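Local coordinates for protein NADH oxidoreductase (Mesorhizobium loti, PDB 3PI7) that probably binds NADPH and acts as an NAD(P)H-dependent oxidoreductase, perhaps reducing quinones, at residues A[58-63]-A[342-347]; A[28-33]-A[332-337]. All coordinates share one frame; numbering follows the deposited sequence.

Contact 1. Residues A[58-63]-A[342-347]; sequences LASINP and NGKVFI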
loop_
_atom_site.group_PDB
_atom_site.type_symbol
_atom_site.label_atom_id
_atom_site.label_comp_id
_atom_site.label_asym_id
_atom_site.label_seq_id
_atom_site.Cartn_x
_atom_site.Cartn_y
_atom_site.Cartn_z
ATOM N N LEU A 58 18.873 33.361 -4.150
ATOM C CA LEU A 58 18.808 32.544 -2.939
ATOM C C LEU A 58 18.421 31.140 -3.323
ATOM O O LEU A 58 17.578 30.973 -4.201
ATOM C CB LEU A 58 17.769 33.110 -1.934
ATOM C CG LEU A 58 18.030 34.454 -1.237
ATOM C CD1 LEU A 58 16.761 34.986 -0.590
ATOM C CD2 LEU A 58 19.116 34.338 -0.169
ATOM N N ALA A 59 19.004 30.139 -2.680
ATOM C CA ALA A 59 18.621 28.764 -2.975
ATOM C C ALA A 59 18.165 28.112 -1.677
ATOM O O ALA A 59 18.729 28.390 -0.632
ATOM C CB ALA A 59 19.796 28.001 -3.597
ATOM N N SER A 60 17.109 27.319 -1.729
ATOM C CA SER A 60 16.632 26.594 -0.552
ATOM C C SER A 60 17.443 25.350 -0.329
ATOM O O SER A 60 18.069 24.824 -1.257
ATOM C CB SER A 60 15.177 26.159 -0.722
ATOM O OG SER A 60 14.234 27.204 -0.738
ATOM N N ILE A 61 17.368 24.823 0.886
ATOM C CA ILE A 61 17.904 23.511 1.237
ATOM C C ILE A 61 16.726 22.713 1.764
ATOM O O ILE A 61 16.142 23.087 2.792
ATOM C CB ILE A 61 19.088 23.499 2.221
ATOM C CG1 ILE A 61 20.220 24.429 1.751
ATOM C CG2 ILE A 61 19.590 22.038 2.421
ATOM C CD1 ILE A 61 21.181 24.759 2.876
ATOM N N ASN A 62 16.346 21.657 1.052
ATOM C CA ASN A 62 15.224 20.802 1.450
ATOM C C ASN A 62 15.689 19.401 1.786
ATOM O O ASN A 62 16.725 18.990 1.269
ATOM C CB ASN A 62 14.209 20.711 0.305
ATOM C CG ASN A 62 13.517 22.015 0.024
ATOM O OD1 ASN A 62 12.871 22.600 0.896
ATOM N ND2 ASN A 62 13.708 22.529 -1.175
ATOM N N PRO A 63 14.899 18.576 2.518
ATOM C CA PRO A 63 15.334 17.184 2.771
ATOM C C PRO A 63 15.658 16.448 1.465
ATOM O O PRO A 63 16.621 15.685 1.435
ATOM C CB PRO A 63 14.130 16.579 3.494
ATOM C CG PRO A 63 13.570 17.731 4.248
ATOM C CD PRO A 63 13.635 18.862 3.227
ATOM N N ASN A 342 13.679 23.593 13.863
ATOM C CA ASN A 342 12.783 24.617 13.302
ATOM C C ASN A 342 13.545 25.520 12.311
ATOM O O ASN A 342 14.781 25.560 12.321
ATOM C CB ASN A 342 12.088 25.447 14.416
ATOM C CG ASN A 342 11.689 24.630 15.643
ATOM O OD1 ASN A 342 11.069 23.559 15.547
ATOM N ND2 ASN A 342 12.090 25.085 16.825
ATOM N N GLY A 343 12.803 26.169 11.417
ATOM C CA GLY A 343 13.355 27.048 10.389
ATOM C C GLY A 343 14.105 26.360 9.257
ATOM O O GLY A 343 14.705 25.291 9.432
ATOM N N LYS A 344 14.091 27.007 8.091
ATOM C CA LYS A 344 14.737 26.570 6.860
ATOM C C LYS A 344 16.096 27.290 6.664
ATOM O O LYS A 344 16.250 28.456 7.041
ATOM C CB LYS A 344 13.802 26.866 5.677
ATOM C CG LYS A 344 14.071 26.039 4.434
ATOM C CD LYS A 344 12.989 26.259 3.381
ATOM C CE LYS A 344 13.305 25.416 2.184
ATOM N NZ LYS A 344 12.150 25.237 1.264
ATOM N N VAL A 345 17.064 26.585 6.071
ATOM C CA VAL A 345 18.388 27.130 5.787
ATOM C C VAL A 345 18.435 27.463 4.285
ATOM O O VAL A 345 17.926 26.698 3.468
ATOM C CB VAL A 345 19.525 26.166 6.238
ATOM C CG1 VAL A 345 20.904 26.736 5.922
ATOM C CG2 VAL A 345 19.425 25.856 7.735
ATOM N N PHE A 346 18.997 28.625 3.936
ATOM C CA PHE A 346 19.141 29.055 2.541
ATOM C C PHE A 346 20.601 29.279 2.229
ATOM O O PHE A 346 21.386 29.559 3.140
ATOM C CB PHE A 346 18.357 30.341 2.282
ATOM C CG PHE A 346 16.872 30.182 2.458
ATOM C CD1 PHE A 346 16.286 30.295 3.722
ATOM C CD2 PHE A 346 16.060 29.862 1.378
ATOM C CE1 PHE A 346 14.907 30.105 3.892
ATOM C CE2 PHE A 346 14.679 29.702 1.544
ATOM C CZ PHE A 346 14.116 29.807 2.797
ATOM N N ILE A 347 20.962 29.135 0.947
ATOM C CA ILE A 347 22.306 29.406 0.451
ATOM C C ILE A 347 22.216 30.684 -0.400
ATOM O O ILE A 347 21.321 30.781 -1.245
ATOM C CB ILE A 347 22.869 28.181 -0.326
ATOM C CG1 ILE A 347 23.065 26.993 0.640
ATOM C CG2 ILE A 347 24.201 28.506 -1.032
ATOM C CD1 ILE A 347 23.397 25.593 -0.051
HETATM O O HOH W 1 16.640 23.682 5.398
#

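Contact 2. Residues A[28-33]-A[332-337]; sequences SALEAM and AWVPAE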
loop_
_atom_site.group_PDB
_atom_site.type_symbol
_atom_site.label_atom_id
_atom_site.label_comp_id
_atom_site.label_asym_id
_atom_site.label_seq_id
_atom_site.Cartn_x
_atom_site.Cartn_y
_atom_site.Cartn_z
ATOM N N SER A 28 19.450 9.937 6.760
ATOM C CA SER A 28 19.028 11.261 6.350
ATOM C C SER A 28 19.760 12.437 7.010
ATOM O O SER A 28 19.609 13.554 6.532
ATOM C CB SER A 28 17.529 11.384 6.602
ATOM O OG SER A 28 17.257 11.236 7.984
ATOM N N ALA A 29 20.529 12.202 8.084
ATOM C CA ALA A 29 21.288 13.258 8.756
ATOM C C ALA A 29 22.455 13.699 7.883
ATOM O O ALA A 29 23.104 12.872 7.242
ATOM C CB ALA A 29 21.801 12.760 10.102
ATOM N N LEU A 30 22.681 14.998 7.819
ATOM C CA LEU A 30 23.809 15.541 7.063
ATOM C C LEU A 30 24.852 15.939 8.071
ATOM O O LEU A 30 24.741 16.985 8.711
ATOM C CB LEU A 30 23.401 16.708 6.160
ATOM C CG LEU A 30 24.510 17.200 5.221
ATOM C CD1 LEU A 30 24.810 16.174 4.116
ATOM C CD2 LEU A 30 24.178 18.549 4.669
ATOM N N GLU A 31 25.784 15.031 8.283
ATOM C CA GLU A 31 26.855 15.129 9.244
ATOM C C GLU A 31 27.960 16.084 8.749
ATOM O O GLU A 31 28.613 16.749 9.551
ATOM C CB GLU A 31 27.406 13.700 9.549
ATOM C CG GLU A 31 28.152 12.963 8.429
ATOM C CD GLU A 31 27.448 12.512 7.154
ATOM O OE1 GLU A 31 26.221 12.718 7.012
ATOM O OE2 GLU A 31 28.146 11.950 6.279
ATOM N N ALA A 32 28.188 16.109 7.431
ATOM C CA ALA A 32 29.203 16.923 6.767
ATOM C C ALA A 32 28.853 17.107 5.294
ATOM O O ALA A 32 28.167 16.255 4.714
ATOM C CB ALA A 32 30.577 16.272 6.900
HETATM N N MSE A 33 29.350 18.203 4.681
HETATM C CA MSE A 33 29.120 18.444 3.261
HETATM C C MSE A 33 30.254 17.891 2.403
HETATM O O MSE A 33 30.021 17.487 1.267
HETATM C CB MSE A 33 28.998 19.956 2.991
HETATM C CG MSE A 33 27.814 20.574 3.665
HETATM SE SE MSE A 33 26.308 20.605 2.542
HETATM C CE MSE A 33 26.548 22.290 1.614
ATOM N N ALA A 332 31.274 24.346 4.738
ATOM C CA ALA A 332 31.658 24.266 6.126
ATOM C C ALA A 332 30.500 24.309 7.094
ATOM O O ALA A 332 30.533 23.553 8.057
ATOM C CB ALA A 332 32.627 25.396 6.468
ATOM N N TRP A 333 29.493 25.174 6.882
ATOM C CA TRP A 333 28.519 25.415 7.942
ATOM C C TRP A 333 27.069 25.076 7.691
ATOM O O TRP A 333 26.266 25.228 8.625
ATOM C CB TRP A 333 28.624 26.883 8.405
ATOM C CG TRP A 333 30.035 27.293 8.713
ATOM C CD1 TRP A 333 30.752 28.263 8.085
ATOM C CD2 TRP A 333 30.951 26.634 9.612
ATOM N NE1 TRP A 333 32.042 28.287 8.564
ATOM C CE2 TRP A 333 32.181 27.317 9.526
ATOM C CE3 TRP A 333 30.833 25.559 10.522
ATOM C CZ2 TRP A 333 33.304 26.938 10.278
ATOM C CZ3 TRP A 333 31.951 25.170 11.247
ATOM C CH2 TRP A 333 33.161 25.870 11.143
ATOM N N VAL A 334 26.704 24.596 6.502
ATOM C CA VAL A 334 25.309 24.181 6.327
ATOM C C VAL A 334 24.984 23.010 7.341
ATOM O O VAL A 334 23.957 23.110 7.992
ATOM C CB VAL A 334 24.985 23.818 4.866
ATOM C CG1 VAL A 334 23.839 22.815 4.773
ATOM C CG2 VAL A 334 24.684 25.081 4.060
ATOM N N PRO A 335 25.815 21.958 7.553
ATOM C CA PRO A 335 25.412 20.895 8.500
ATOM C C PRO A 335 25.138 21.408 9.910
ATOM O O PRO A 335 24.186 20.950 10.536
ATOM C CB PRO A 335 26.587 19.919 8.472
ATOM C CG PRO A 335 27.176 20.103 7.144
ATOM C CD PRO A 335 27.093 21.601 6.907
ATOM N N ALA A 336 25.939 22.373 10.392
ATOM C CA ALA A 336 25.729 22.966 11.710
ATOM C C ALA A 336 24.397 23.682 11.754
ATOM O O ALA A 336 23.717 23.639 12.764
ATOM C CB ALA A 336 26.851 23.942 12.035
ATOM N N GLU A 337 24.027 24.368 10.675
ATOM C CA GLU A 337 22.758 25.086 10.643
ATOM C C GLU A 337 21.570 24.147 10.496
ATOM O O GLU A 337 20.496 24.455 11.004
ATOM C CB GLU A 337 22.734 26.145 9.522
ATOM C CG GLU A 337 23.682 27.309 9.752
ATOM C CD GLU A 337 23.466 28.106 11.026
ATOM O OE1 GLU A 337 22.302 28.251 11.463
ATOM O OE2 GLU A 337 24.478 28.547 11.615
HETATM O O HOH W 2 23.094 18.550 9.820
#

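Contact 1. Residues A[58-63]-A[342-347]
Ala59 and Ile347 form a hydrogen-bonded antiparallel pair: the bond from Ala59 N to Ile347 O measures 2.8 Å and is answered by one from Ile347 N to Ala59 O. Next along, Ser60 faces Phe346 as a non-hydrogen-bonded pair, and beyond it the two backbones drift apart, leaving a weak bond from Ile61 N to Val345 O. A water then takes over, donating a hydrogen bond to Ile61 O and accepting one from Val345 N. Through this pairing strand 345-348, from the far end of the chain, joins the mixed sheet of the GroES-like domain, between 58-60 and the parallel strand 323-326. On the Ser60 side of the sheet the Phe346 ring reaches obliquely to the serine, its CE2 3.4 Å from Ser60 OG, which bonds to Ala144 O. With CG trans to the amide nitrogen (chi1 -158°) and the rest of the chain extended, Lys344 runs past Ser60 CB until NZ meets Asn62 OD1 at 2.8 Å, 17° off the carbonyl plane. Asn62 ND2 bonds to Glu86 OE2, so the amide is gripped at both ends; the same carboxylate makes a long, weak ion pair with the lysine. With an alanine in place of Asn62, the buried Lys344 ammonium would probably lose a close acceptor and Glu86 a donor. On the Ala59 side, Ile61 CD1 lies 3.6 Å from Val345 CG1, those two side chains running side by side, and 3.7 Å from Ile347 CG1, where the isoleucines cross at about a right angle.

Contact 2. Residues A[28-33]-A[332-337]
The loop joining strands 10-16 and 37-43 is laid against helix 327-338 here, with Leu30 and Met33, a selenomethionine, closing on Val334 and Pro335. The Pro335 ring is the centre of the packing. Its CD sits 3.5 Å from Met33 CG, a tight fit for two carbons, while its CG lies 3.8 Å from Ala32 CA and its CB rests against the Leu30 carbonyl oxygen. From CG the Met33 chain bends at both chi2 (-93°) and chi3 (-88°), folding across the helix surface and bringing CE to 3.9 Å from Val334 CB, with SE near Val334 CG1. Leu30 comes in more loosely: CD2 stands 4.2 Å from Pro335 CG and 4.3 Å from Val334 CG1, and the same side chain also packs on Val66 and Ile69 of helix 63-69. Glu31, whose CB points away from the helix, hydrogen-bonds through OE2 to the hydroxyl of Tyr36. One water bridges the backbones, donating to Leu30 O at 2.5 Å and to Pro335 O at 2.7 Å. Two carbonyl oxygens cannot bond to each other, so a water lies between them and donates both hydrogen bonds; apart from that polar bridge, the loop and helix are held together by the fit of apolar surfaces.

In the fold
Helix 327-338 and strand 345-348 follow each other in the chain, and the two contacts, with centres about 12 Å apart, bind this C-terminal unit to earlier parts of the chain. They meet directly: in contact 1 Ile61 CD1 packs on Val334 CG2 of contact 2 at 3.7 Å and, more loosely, Ile347 CG1 of strand 345-348 does so too, so Val334 faces both the loop and the sheet. Contact 1 lies deeper, its centre about 10 Å from that of the chain, and all its touching residues are buried; its core is tied by backbone pairing and a buried polar cluster. Contact 2, at about 17 Å, mixes buried apolar groups with the exposed Glu31 and relies on packing around a proline.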